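Local atomic coordinates of fructokinase (Vibrio cholerae serotype O1, PDB entry 5EYN), a protein that catalyses the ATP-dependent phosphorylation of fructose as a carbohydrate kinase of the PfkB family, and binds fructose, nucleotide and metal ions. Residues Ser128-Phe133 with Phe156-Gln161; Ala121-Gln126 with Leu146-Ser151; Arg192-Ala197 with Phe226-Val231. One frame throughout, in Å; residues are numbered along the deposited sequence.

Contact 1 (Ser128-Phe133 with Phe156-Gln161); sequences SDIPSF and FAAIAQ
Ile-130 leans on Ala-158 through the end of its longer branch. Its CD1 lies 3.8 Å from Ala-158 CB, and the methyl of Ala-157 is a looser neighbour. CG1 of Ile-130 is anti to the carbonyl carbon (chi1 -59°), and the branch is extended beyond it, which carries CD1 across to the helix. The shorter branch has another partner: Ile-130 CG2 is 3.5 Å from Gln-161 OE1. This is plain van der Waals contact between a methyl and an amide oxygen. Gln-161 comes from the opposite direction to Ile-130. Its chain runs extended beyond CG, so the amide reaches the isoleucine and both OE1 and NE2 lie near CD1.

Phe-133 meets the helix with its ring edge. CE2 of Phe-133 stands 3.5 Å from Ala-158 O, near the plane of the ring. The carbonyl carbon of Gln-161 is also at this edge. One ring face carries Pro-131 O, 3.7 Å above the plane and over the ring centre. Ala-158 thus offers its methyl to Ile-130 and its carbonyl oxygen to the ring edge.

Segment 128-133, the tail of a 3-10 turn and the loop after it, leads toward strand 138-142 and packs against one side of helix 151-165. Phe-133 also packs on Met-162 and Val-165 of that helix and meets the ring of Trp-22. Ala-158 and Pro-131 both touch Phe-64 of strand 61-68.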
ATOM      1  N   SER A 128      -3.423 -17.699  19.683  1.00 17.49           N
ATOM      2  CA  SER A 128      -4.086 -17.008  20.784  1.00 19.43           C
ATOM      3  C   SER A 128      -5.088 -15.957  20.312  1.00 18.78           C
ATOM      4  O   SER A 128      -5.820 -15.406  21.129  1.00 20.07           O
ATOM      5  CB  SER A 128      -3.049 -16.359  21.702  1.00 21.35           C
ATOM      6  OG  SER A 128      -2.273 -15.404  21.002  1.00 21.96           O
ATOM      7  N   ASP A 129      -5.128 -15.676  19.008  1.00 16.02           N
ATOM      8  CA  ASP A 129      -6.112 -14.741  18.477  1.00 15.24           C
ATOM      9  C   ASP A 129      -7.478 -15.391  18.283  1.00 13.57           C
ATOM     10  O   ASP A 129      -8.461 -14.707  18.045  1.00 14.21           O
ATOM     11  CB  ASP A 129      -5.662 -14.192  17.123  1.00 15.15           C
ATOM     12  CG  ASP A 129      -4.401 -13.352  17.204  1.00 16.49           C
ATOM     13  OD1 ASP A 129      -3.724 -13.253  16.164  1.00 15.24           O
ATOM     14  OD2 ASP A 129      -4.098 -12.770  18.269  1.00 18.31           O
ATOM     15  N   ILE A 130      -7.541 -16.714  18.362  1.00 12.91           N
ATOM     16  CA  ILE A 130      -8.785 -17.405  18.072  1.00 11.28           C
ATOM     17  C   ILE A 130      -9.710 -17.270  19.283  1.00 10.85           C
ATOM     18  O   ILE A 130      -9.299 -17.554  20.397  1.00 12.18           O
ATOM     19  CB  ILE A 130      -8.537 -18.892  17.796  1.00 10.78           C
ATOM     20  CG1 ILE A 130      -7.579 -19.070  16.609  1.00 11.59           C
ATOM     21  CG2 ILE A 130      -9.852 -19.606  17.543  1.00 12.07           C
ATOM     22  CD1 ILE A 130      -7.043 -20.483  16.489  1.00 12.85           C
ATOM     23  N   PRO A 131     -10.964 -16.838  19.078  1.00 10.75           N
ATOM     24  CA  PRO A 131     -11.914 -16.677  20.183  1.00 11.51           C
ATOM     25  C   PRO A 131     -12.601 -17.984  20.526  1.00 12.30           C
ATOM     26  O   PRO A 131     -12.447 -18.988  19.833  1.00 12.18           O
ATOM     27  CB  PRO A 131     -12.930 -15.685  19.625  1.00 13.20           C
ATOM     28  CG  PRO A 131     -12.930 -15.955  18.178  1.00 13.62           C
ATOM     29  CD  PRO A 131     -11.523 -16.358  17.806  1.00 12.14           C
ATOM     30  N   SER A 132     -13.339 -17.976  21.623  1.00 12.96           N
ATOM     31  CA  SER A 132     -14.053 -19.168  22.041  1.00 13.82           C
ATOM     32  C   SER A 132     -15.256 -19.374  21.128  1.00 13.32           C
ATOM     33  O   SER A 132     -16.003 -18.433  20.839  1.00 14.63           O
ATOM     34  CB  SER A 132     -14.505 -19.035  23.491  1.00 18.71           C
ATOM     35  OG  SER A 132     -15.441 -17.978  23.603  1.00 24.39           O
ATOM     36  N   PHE A 133     -15.412 -20.615  20.671  1.00 12.56           N
ATOM     37  CA  PHE A 133     -16.496 -20.998  19.786  1.00 13.67           C
ATOM     38  C   PHE A 133     -17.507 -21.829  20.559  1.00 14.64           C
ATOM     39  O   PHE A 133     -17.190 -22.422  21.596  1.00 16.31           O
ATOM     40  CB  PHE A 133     -15.971 -21.851  18.631  1.00 11.66           C
ATOM     41  CG  PHE A 133     -15.019 -21.147  17.704  1.00 11.00           C
ATOM     42  CD1 PHE A 133     -15.150 -19.800  17.400  1.00 10.78           C
ATOM     43  CD2 PHE A 133     -13.984 -21.861  17.121  1.00 11.12           C
ATOM     44  CE1 PHE A 133     -14.268 -19.194  16.517  1.00 10.83           C
ATOM     45  CE2 PHE A 133     -13.121 -21.260  16.246  1.00 10.75           C
ATOM     46  CZ  PHE A 133     -13.255 -19.922  15.955  1.00 10.88           C
ATOM     47  N   PHE A 156      -6.124 -23.130  10.208  1.00  7.42           N
ATOM     48  CA  PHE A 156      -6.467 -24.550  10.274  1.00  8.12           C
ATOM     49  C   PHE A 156      -6.808 -24.989  11.708  1.00  8.22           C
ATOM     50  O   PHE A 156      -7.697 -25.818  11.906  1.00  9.33           O
ATOM     51  CB  PHE A 156      -5.367 -25.437   9.692  1.00  8.67           C
ATOM     52  CG  PHE A 156      -5.412 -25.542   8.197  1.00  8.12           C
ATOM     53  CD1 PHE A 156      -6.481 -26.143   7.569  1.00  9.74           C
ATOM     54  CD2 PHE A 156      -4.359 -25.093   7.422  1.00  9.14           C
ATOM     55  CE1 PHE A 156      -6.512 -26.256   6.194  1.00  9.94           C
ATOM     56  CE2 PHE A 156      -4.394 -25.207   6.053  1.00  9.16           C
ATOM     57  CZ  PHE A 156      -5.466 -25.790   5.437  1.00  9.96           C
ATOM     58  N   ALA A 157      -6.124 -24.435  12.703  1.00  8.34           N
ATOM     59  CA  ALA A 157      -6.447 -24.755  14.091  1.00  9.26           C
ATOM     60  C   ALA A 157      -7.832 -24.229  14.433  1.00  8.69           C
ATOM     61  O   ALA A 157      -8.604 -24.910  15.089  1.00  9.19           O
ATOM     62  CB  ALA A 157      -5.402 -24.188  15.042  1.00  9.22           C
ATOM     63  N   ALA A 158      -8.152 -23.020  13.981  1.00  8.75           N
ATOM     64  CA  ALA A 158      -9.474 -22.459  14.233  1.00  8.49           C
ATOM     65  C   ALA A 158     -10.549 -23.347  13.627  1.00  8.83           C
ATOM     66  O   ALA A 158     -11.558 -23.622  14.255  1.00  8.75           O
ATOM     67  CB  ALA A 158      -9.579 -21.055  13.685  1.00  8.54           C
ATOM     68  N   ILE A 159     -10.327 -23.811  12.406  1.00  8.57           N
ATOM     69  CA  ILE A 159     -11.261 -24.721  11.762  1.00  8.97           C
ATOM     70  C   ILE A 159     -11.431 -26.004  12.585  1.00  9.71           C
ATOM     71  O   ILE A 159     -12.559 -26.429  12.839  1.00  9.61           O
ATOM     72  CB  ILE A 159     -10.805 -25.049  10.337  1.00  8.83           C
ATOM     73  CG1 ILE A 159     -10.929 -23.802   9.442  1.00  8.01           C
ATOM     74  CG2 ILE A 159     -11.606 -26.173   9.767  1.00  9.57           C
ATOM     75  CD1 ILE A 159     -10.217 -23.956   8.123  1.00  9.91           C
ATOM     76  N   ALA A 160     -10.322 -26.603  13.013  1.00  9.33           N
ATOM     77  CA  ALA A 160     -10.386 -27.822  13.814  1.00 10.08           C
ATOM     78  C   ALA A 160     -11.158 -27.581  15.110  1.00  9.99           C
ATOM     79  O   ALA A 160     -11.917 -28.444  15.559  1.00 11.02           O
ATOM     80  CB  ALA A 160      -8.987 -28.358  14.111  1.00 11.34           C
ATOM     81  N   GLN A 161     -10.988 -26.400  15.705  1.00 10.08           N
ATOM     82  CA  GLN A 161     -11.664 -26.085  16.970  1.00 11.01           C
ATOM     83  C   GLN A 161     -13.158 -25.874  16.765  1.00 10.28           C
ATOM     84  O   GLN A 161     -13.980 -26.300  17.584  1.00 11.10           O
ATOM     85  CB  GLN A 161     -11.022 -24.868  17.639  1.00 11.54           C
ATOM     86  CG  GLN A 161      -9.624 -25.129  18.160  1.00 12.01           C
ATOM     87  CD  GLN A 161      -8.889 -23.859  18.522  1.00 13.36           C
ATOM     88  OE1 GLN A 161      -9.494 -22.845  18.850  1.00 14.19           O
ATOM     89  NE2 GLN A 161      -7.578 -23.906  18.448  1.00 14.16           N
TER

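Contact 2 (Ala121-Gln126 with Leu146-Ser151); sequences ADQFLQ and LANQPS
Gln-123 OE1 takes the side-chain N-H of Asn-148 ND2 at 2.8 Å, with an N-H...O angle of 158°. The donor is tilted 32° from the carbonyl plane of Gln-123, while the acceptor lies close to the amide plane of Asn-148. The two amides are nearly perpendicular. Gln-123 is bent at chi2 (-63°), which turns its amide toward Asn-148. Its NE2 is held as well, by Asp-122 OD1 at 3.0 Å and by Ile-144 O, so both ends of the amide are fixed. Asp-122 OD2 is hydrogen-bonded to Ser-120 OG. Asn-148 has further partners in Val-179 O and Ser-181 OG.

The backbone makes a second link. Ser-151 N donates to Gln-123 O at 3.0 Å. Pro-150 CD sits 3.2 Å from the same oxygen. The ring of Pro-150, which follows a cis peptide bond, packs on Phe-124, with CD 3.8 Å from Phe-124 CD2. Ser-151 OG turns to Ala-145 O.

The link joins a short 3-10 turn to the loop that leads from strand 138-142 into helix 151-165, a strand-to-helix connection of the ribokinase-like fold. The Asp-122 side chain touches the fructose-binding Asp-26 and lies about 8 Å from the sugar, consistent with a second-shell place.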
ATOM      1  N   ALA A 121      -0.760  -7.691   7.857  1.00  6.89           N
ATOM      2  CA  ALA A 121      -0.916  -8.034   9.255  1.00  7.74           C
ATOM      3  C   ALA A 121      -1.697  -9.322   9.489  1.00  7.58           C
ATOM      4  O   ALA A 121      -1.398 -10.079  10.412  1.00  7.83           O
ATOM      5  CB  ALA A 121      -1.605  -6.884   9.981  1.00  9.10           C
ATOM      6  N   ASP A 122      -2.720  -9.543   8.678  1.00  7.63           N
ATOM      7  CA  ASP A 122      -3.581 -10.711   8.822  1.00  7.14           C
ATOM      8  C   ASP A 122      -2.818 -12.014   8.652  1.00  7.53           C
ATOM      9  O   ASP A 122      -3.241 -13.037   9.175  1.00  7.36           O
ATOM     10  CB  ASP A 122      -4.739 -10.630   7.808  1.00  7.05           C
ATOM     11  CG  ASP A 122      -4.255 -10.343   6.415  1.00  7.22           C
ATOM     12  OD1 ASP A 122      -4.152 -11.286   5.608  1.00  7.51           O
ATOM     13  OD2 ASP A 122      -3.947  -9.163   6.130  1.00  7.61           O
ATOM     14  N   GLN A 123      -1.701 -11.974   7.935  1.00  7.00           N
ATOM     15  CA  GLN A 123      -0.880 -13.162   7.739  1.00  7.14           C
ATOM     16  C   GLN A 123      -0.173 -13.618   9.013  1.00  7.74           C
ATOM     17  O   GLN A 123       0.390 -14.718   9.066  1.00  7.66           O
ATOM     18  CB  GLN A 123       0.140 -12.925   6.616  1.00  7.13           C
ATOM     19  CG  GLN A 123      -0.511 -12.683   5.269  1.00  6.76           C
ATOM     20  CD  GLN A 123      -1.304 -13.878   4.810  1.00  7.43           C
ATOM     21  OE1 GLN A 123      -0.734 -14.875   4.407  1.00  7.61           O
ATOM     22  NE2 GLN A 123      -2.632 -13.789   4.871  1.00  6.88           N
ATOM     23  N   PHE A 124      -0.256 -12.793  10.050  1.00  7.71           N
ATOM     24  CA  PHE A 124       0.389 -13.076  11.325  1.00  8.66           C
ATOM     25  C   PHE A 124      -0.585 -13.462  12.433  1.00  8.77           C
ATOM     26  O   PHE A 124      -0.234 -13.446  13.609  1.00 10.42           O
ATOM     27  CB  PHE A 124       1.280 -11.897  11.706  1.00  8.71           C
ATOM     28  CG  PHE A 124       2.398 -11.709  10.736  1.00  9.52           C
ATOM     29  CD1 PHE A 124       2.249 -10.904   9.623  1.00  9.74           C
ATOM     30  CD2 PHE A 124       3.585 -12.406  10.895  1.00 10.28           C
ATOM     31  CE1 PHE A 124       3.263 -10.772   8.714  1.00 10.30           C
ATOM     32  CE2 PHE A 124       4.598 -12.278   9.990  1.00 10.48           C
ATOM     33  CZ  PHE A 124       4.449 -11.454   8.900  1.00 10.77           C
ATOM     34  N   LEU A 125      -1.790 -13.851  12.040  1.00  9.02           N
ATOM     35  CA  LEU A 125      -2.753 -14.441  12.963  1.00  8.79           C
ATOM     36  C   LEU A 125      -2.088 -15.543  13.791  1.00  9.70           C
ATOM     37  O   LEU A 125      -1.487 -16.466  13.239  1.00  9.83           O
ATOM     38  CB  LEU A 125      -3.944 -15.012  12.195  1.00  8.59           C
ATOM     39  CG  LEU A 125      -5.084 -15.530  13.062  1.00 10.25           C
ATOM     40  CD1 LEU A 125      -5.938 -14.378  13.538  1.00 11.88           C
ATOM     41  CD2 LEU A 125      -5.931 -16.530  12.303  1.00 10.20           C
ATOM     42  N   GLN A 126      -2.231 -15.452  15.108  1.00 11.54           N
ATOM     43  CA  GLN A 126      -1.671 -16.431  16.039  1.00 14.70           C
ATOM     44  C   GLN A 126      -2.760 -17.311  16.645  1.00 13.02           C
ATOM     45  O   GLN A 126      -3.945 -16.972  16.624  1.00 13.52           O
ATOM     46  CB  GLN A 126      -0.936 -15.723  17.176  1.00 19.27           C
ATOM     47  CG  GLN A 126       0.215 -14.854  16.712  1.00 23.61           C
ATOM     48  CD  GLN A 126       0.903 -14.131  17.849  1.00 26.89           C
ATOM     49  OE1 GLN A 126       0.556 -14.309  19.015  1.00 29.47           O
ATOM     50  NE2 GLN A 126       1.876 -13.300  17.512  1.00 28.40           N
ATOM     51  N   LEU A 146      -4.908 -18.781   4.485  1.00  6.24           N
ATOM     52  CA  LEU A 146      -4.060 -19.955   4.380  1.00  6.28           C
ATOM     53  C   LEU A 146      -2.788 -19.679   3.607  1.00  7.10           C
ATOM     54  O   LEU A 146      -2.003 -20.580   3.393  1.00  7.74           O
ATOM     55  CB  LEU A 146      -4.818 -21.053   3.648  1.00  7.25           C
ATOM     56  CG  LEU A 146      -6.225 -21.335   4.178  1.00  7.98           C
ATOM     57  CD1 LEU A 146      -6.883 -22.433   3.362  1.00  8.12           C
ATOM     58  CD2 LEU A 146      -6.193 -21.702   5.663  1.00  9.48           C
ATOM     59  N   ALA A 147      -2.569 -18.447   3.154  1.00  6.86           N
ATOM     60  CA  ALA A 147      -1.479 -18.217   2.214  1.00  6.92           C
ATOM     61  C   ALA A 147      -0.093 -18.376   2.819  1.00  7.42           C
ATOM     62  O   ALA A 147       0.787 -18.921   2.161  1.00  9.03           O
ATOM     63  CB  ALA A 147      -1.620 -16.847   1.531  1.00  7.56           C
ATOM     64  N   ASN A 148       0.112 -17.844   4.023  1.00  6.67           N
ATOM     65  CA  ASN A 148       1.425 -17.885   4.654  1.00  7.68           C
ATOM     66  C   ASN A 148       1.282 -18.180   6.122  1.00  7.80           C
ATOM     67  O   ASN A 148       0.213 -18.021   6.693  1.00  7.88           O
ATOM     68  CB  ASN A 148       2.152 -16.558   4.480  1.00  8.18           C
ATOM     69  CG  ASN A 148       2.285 -16.165   3.037  1.00  9.05           C
ATOM     70  OD1 ASN A 148       3.147 -16.663   2.307  1.00  9.93           O
ATOM     71  ND2 ASN A 148       1.433 -15.262   2.612  1.00  8.94           N
ATOM     72  N   GLN A 149       2.371 -18.632   6.730  1.00  8.74           N
ATOM     73  CA  GLN A 149       2.410 -18.801   8.166  1.00  8.51           C
ATOM     74  C   GLN A 149       2.702 -17.486   8.854  1.00  8.27           C
ATOM     75  O   GLN A 149       3.390 -16.644   8.291  1.00  9.58           O
ATOM     76  CB  GLN A 149       3.514 -19.789   8.537  1.00  7.89           C
ATOM     77  CG  GLN A 149       3.356 -21.157   7.922  1.00  9.03           C
ATOM     78  CD  GLN A 149       2.158 -21.917   8.472  1.00  8.98           C
ATOM     79  OE1 GLN A 149       1.424 -21.431   9.342  1.00  9.21           O
ATOM     80  NE2 GLN A 149       1.921 -23.089   7.925  1.00  9.24           N
ATOM     81  N   PRO A 150       2.242 -17.317  10.105  1.00  8.64           N
ATOM     82  CA  PRO A 150       1.518 -18.298  10.915  1.00  8.56           C
ATOM     83  C   PRO A 150       0.018 -18.370  10.653  1.00  8.46           C
ATOM     84  O   PRO A 150      -0.669 -19.222  11.217  1.00  8.53           O
ATOM     85  CB  PRO A 150       1.767 -17.808  12.345  1.00  9.42           C
ATOM     86  CG  PRO A 150       1.878 -16.313  12.195  1.00  9.98           C
ATOM     87  CD  PRO A 150       2.624 -16.132  10.894  1.00  9.63           C
ATOM     88  N   SER A 151      -0.527 -17.472   9.840  1.00  7.54           N
ATOM     89  CA  SER A 151      -1.975 -17.474   9.661  1.00  7.15           C
ATOM     90  C   SER A 151      -2.491 -18.808   9.157  1.00  6.56           C
ATOM     91  O   SER A 151      -3.548 -19.261   9.577  1.00  7.18           O
ATOM     92  CB  SER A 151      -2.405 -16.350   8.729  1.00  7.39           C
ATOM     93  OG  SER A 151      -3.808 -16.396   8.520  1.00  7.24           O
TER

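Contact 3 (Arg192-Ala197 with Phe226-Val231); sequences RAVGLA and FQIPLV
Val-194 and Ile-228 form the tight part of this contact. Val-194 CG1 lies 3.6 Å from Ile-228 CD1, and the two side chains meet at a slant. CG1 of Val-194 is anti to the backbone N (chi1 169°), which puts this methyl within reach of both Ile-228 and the ring of Phe-226. Ile-228 starts out alongside the other segment, but its CG1 branch is extended and brings CD1 in to the valine. The CD1 atom of Phe-226 is 3.9 Å from the same valine methyl. The valine and phenylalanine side chains cross at about a right angle.

The Phe-226 ring also reaches Gly-195. Its CD1 is 3.7 Å from Gly-195 CA, which lies at the ring edge near its plane. Gly-195 N is at this edge too, in the plane of the ring.

A type I turn from Val-194 to Ala-197 carries the chain from helix 186-194 toward strand 199-203. Segment 226-231 enters the next parallel strand, 230-234. The contact therefore packs this helix-to-strand turn against the approach to a neighbouring strand of the central sheet in this ribokinase-like fold. Leu-230 makes backbone hydrogen bonds with Asp-198 and Val-200, where the two strands pair. Val-194 and Ala-197 also pack on Phe-171 of strand 168-172, and Ile-228 touches Val-200.

Contacts are sparser at Ala-197, although this residue is buried. Its O is brushed by Pro-229 CD, at 3.8 Å, and by Ile-228 CG2. The solvent side is at Gly-195, which is exposed. A water links the backbones there. It lies 2.6 Å from Phe-226 O and 3.1 Å from Gly-195 O.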
ATOM      1  N   ARG A 192      -6.934 -28.992   1.191  1.00  9.46           N
ATOM      2  CA  ARG A 192      -7.007 -29.456   2.573  1.00 10.35           C
ATOM      3  C   ARG A 192      -8.164 -28.775   3.302  1.00  9.67           C
ATOM      4  O   ARG A 192      -8.907 -29.430   4.033  1.00 10.17           O
ATOM      5  CB  ARG A 192      -5.683 -29.191   3.295  1.00 12.79           C
ATOM      6  CG  ARG A 192      -5.638 -29.672   4.740  1.00 15.57           C
ATOM      7  CD  ARG A 192      -4.334 -29.256   5.417  1.00 17.93           C
ATOM      8  NE  ARG A 192      -4.447 -29.350   6.861  1.00 18.89           N
ATOM      9  CZ  ARG A 192      -3.617 -28.790   7.730  1.00 20.27           C
ATOM     10  NH1 ARG A 192      -2.582 -28.089   7.311  1.00 21.62           N
ATOM     11  NH2 ARG A 192      -3.832 -28.950   9.031  1.00 22.20           N
ATOM     12  N   ALA A 193      -8.334 -27.471   3.102  1.00  8.93           N
ATOM     13  CA  ALA A 193      -9.442 -26.753   3.713  1.00  9.24           C
ATOM     14  C   ALA A 193     -10.781 -27.183   3.115  1.00  8.43           C
ATOM     15  O   ALA A 193     -11.770 -27.299   3.833  1.00  9.10           O
ATOM     16  CB  ALA A 193      -9.251 -25.257   3.561  1.00  8.87           C
ATOM     17  N   VAL A 194     -10.835 -27.396   1.806  1.00  8.64           N
ATOM     18  CA  VAL A 194     -12.060 -27.887   1.186  1.00  9.85           C
ATOM     19  C   VAL A 194     -12.537 -29.174   1.885  1.00 10.10           C
ATOM     20  O   VAL A 194     -13.734 -29.374   2.098  1.00 10.12           O
ATOM     21  CB  VAL A 194     -11.856 -28.135  -0.324  1.00  9.66           C
ATOM     22  CG1 VAL A 194     -13.022 -28.898  -0.925  1.00 11.44           C
ATOM     23  CG2 VAL A 194     -11.665 -26.803  -1.050  1.00  9.97           C
ATOM     24  N   GLY A 195     -11.587 -30.027   2.251  1.00 10.24           N
ATOM     25  CA  GLY A 195     -11.897 -31.271   2.936  1.00 10.86           C
ATOM     26  C   GLY A 195     -12.390 -31.133   4.362  1.00 11.91           C
ATOM     27  O   GLY A 195     -12.877 -32.106   4.942  1.00 15.72           O
ATOM     28  N   LEU A 196     -12.289 -29.935   4.929  1.00  9.79           N
ATOM     29  CA  LEU A 196     -12.727 -29.713   6.307  1.00 10.25           C
ATOM     30  C   LEU A 196     -14.094 -29.025   6.378  1.00  9.69           C
ATOM     31  O   LEU A 196     -14.710 -28.954   7.441  1.00 12.27           O
ATOM     32  CB  LEU A 196     -11.715 -28.835   7.035  1.00  9.98           C
ATOM     33  CG  LEU A 196     -10.344 -29.480   7.227  1.00 10.75           C
ATOM     34  CD1 LEU A 196      -9.321 -28.465   7.688  1.00 11.08           C
ATOM     35  CD2 LEU A 196     -10.415 -30.638   8.225  1.00 12.78           C
ATOM     36  N   ALA A 197     -14.590 -28.519   5.255  1.00  9.40           N
ATOM     37  CA  ALA A 197     -15.714 -27.605   5.276  1.00  9.69           C
ATOM     38  C   ALA A 197     -17.058 -28.319   5.146  1.00  9.84           C
ATOM     39  O   ALA A 197     -17.174 -29.363   4.504  1.00 10.78           O
ATOM     40  CB  ALA A 197     -15.540 -26.581   4.165  1.00 10.81           C
ATOM     41  N   PHE A 226     -14.879 -36.073  -1.350  1.00 27.09           N
ATOM     42  CA  PHE A 226     -14.806 -35.201  -0.182  1.00 26.49           C
ATOM     43  C   PHE A 226     -16.117 -35.265   0.615  1.00 24.16           C
ATOM     44  O   PHE A 226     -16.150 -34.912   1.793  1.00 25.61           O
ATOM     45  CB  PHE A 226     -14.505 -33.764  -0.617  1.00 27.77           C
ATOM     46  CG  PHE A 226     -13.096 -33.554  -1.127  1.00 28.68           C
ATOM     47  CD1 PHE A 226     -12.235 -32.698  -0.471  1.00 29.94           C
ATOM     48  CD2 PHE A 226     -12.636 -34.206  -2.266  1.00 30.25           C
ATOM     49  CE1 PHE A 226     -10.941 -32.497  -0.927  1.00 29.95           C
ATOM     50  CE2 PHE A 226     -11.338 -34.006  -2.729  1.00 30.59           C
ATOM     51  CZ  PHE A 226     -10.494 -33.147  -2.057  1.00 30.04           C
ATOM     52  N   GLN A 227     -17.187 -35.744  -0.015  1.00 22.93           N
ATOM     53  CA  GLN A 227     -18.506 -35.816   0.623  1.00 20.66           C
ATOM     54  C   GLN A 227     -18.822 -34.480   1.313  1.00 19.28           C
ATOM     55  O   GLN A 227     -19.235 -34.442   2.470  1.00 19.77           O
ATOM     56  CB  GLN A 227     -18.613 -37.004   1.605  1.00 20.76           C
ATOM     57  CG  GLN A 227     -18.659 -38.409   0.948  1.00 22.49           C
ATOM     58  CD  GLN A 227     -20.048 -38.836   0.436  1.00 23.42           C
ATOM     59  OE1 GLN A 227     -21.078 -38.218   0.748  1.00 23.69           O
ATOM     60  NE2 GLN A 227     -20.071 -39.909  -0.361  1.00 24.30           N
ATOM     61  N   ILE A 228     -18.612 -33.386   0.583  1.00 16.74           N
ATOM     62  CA  ILE A 228     -18.930 -32.053   1.074  1.00 14.14           C
ATOM     63  C   ILE A 228     -20.447 -31.905   1.112  1.00 13.09           C
ATOM     64  O   ILE A 228     -21.117 -32.141   0.118  1.00 13.57           O
ATOM     65  CB  ILE A 228     -18.345 -30.949   0.159  1.00 12.47           C
ATOM     66  CG1 ILE A 228     -16.831 -31.113  -0.017  1.00 14.97           C
ATOM     67  CG2 ILE A 228     -18.621 -29.582   0.717  1.00 11.99           C
ATOM     68  CD1 ILE A 228     -16.309 -30.375  -1.212  1.00 16.11           C
ATOM     69  N   PRO A 229     -20.999 -31.532   2.268  1.00 12.31           N
ATOM     70  CA  PRO A 229     -22.456 -31.464   2.400  1.00 12.31           C
ATOM     71  C   PRO A 229     -23.111 -30.484   1.423  1.00 10.91           C
ATOM     72  O   PRO A 229     -24.148 -30.808   0.848  1.00 12.80           O
ATOM     73  CB  PRO A 229     -22.649 -31.021   3.851  1.00 13.17           C
ATOM     74  CG  PRO A 229     -21.445 -31.529   4.548  1.00 14.59           C
ATOM     75  CD  PRO A 229     -20.328 -31.361   3.565  1.00 13.09           C
ATOM     76  N   LEU A 230     -22.503 -29.322   1.226  1.00  9.41           N
ATOM     77  CA  LEU A 230     -23.049 -28.334   0.315  1.00  8.99           C
ATOM     78  C   LEU A 230     -21.946 -27.658  -0.462  1.00  8.36           C
ATOM     79  O   LEU A 230     -21.049 -27.057   0.119  1.00  8.93           O
ATOM     80  CB  LEU A 230     -23.836 -27.282   1.086  1.00  9.75           C
ATOM     81  CG  LEU A 230     -24.321 -26.064   0.294  1.00 10.12           C
ATOM     82  CD1 LEU A 230     -25.198 -26.475  -0.890  1.00 11.44           C
ATOM     83  CD2 LEU A 230     -25.072 -25.122   1.209  1.00 11.00           C
ATOM     84  N   VAL A 231     -22.022 -27.762  -1.785  1.00  8.45           N
ATOM     85  CA  VAL A 231     -21.117 -27.061  -2.680  1.00  9.39           C
ATOM     86  C   VAL A 231     -21.966 -26.135  -3.524  1.00  8.92           C
ATOM     87  O   VAL A 231     -23.006 -26.526  -4.059  1.00  9.82           O
ATOM     88  CB  VAL A 231     -20.338 -28.031  -3.597  1.00  9.78           C
ATOM     89  CG1 VAL A 231     -19.600 -27.279  -4.681  1.00 11.97           C
ATOM     90  CG2 VAL A 231     -19.352 -28.859  -2.792  1.00 11.24           C
TER
HETATM   91  O   HOH W   1     -15.479 -33.401   3.835  1.00 27.44           O

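In the fold
The three contacts lie around the helices beside the nine-stranded central sheet. Contacts 1 and 2 have centres about 13 Å apart and cross along the chain: each joins the loop before strand 138-142 to helix 151-165 or the loop leading into it. Contact 3 comes later in the chain, about 18 Å from contact 1 and 22 Å from contact 2, centre to centre. Phe-156, directed away from segment 128-133, connects contact 1 to the others. It packs on Leu-146 of contact 2 and on Ala-193 and Leu-196 of contact 3, with a cation-pi contact to Arg-192. Leu-146 also meets Ala-193. Helices 151-165 and 186-194 therefore pack together through these residues, with contact 2 nearest the fructose.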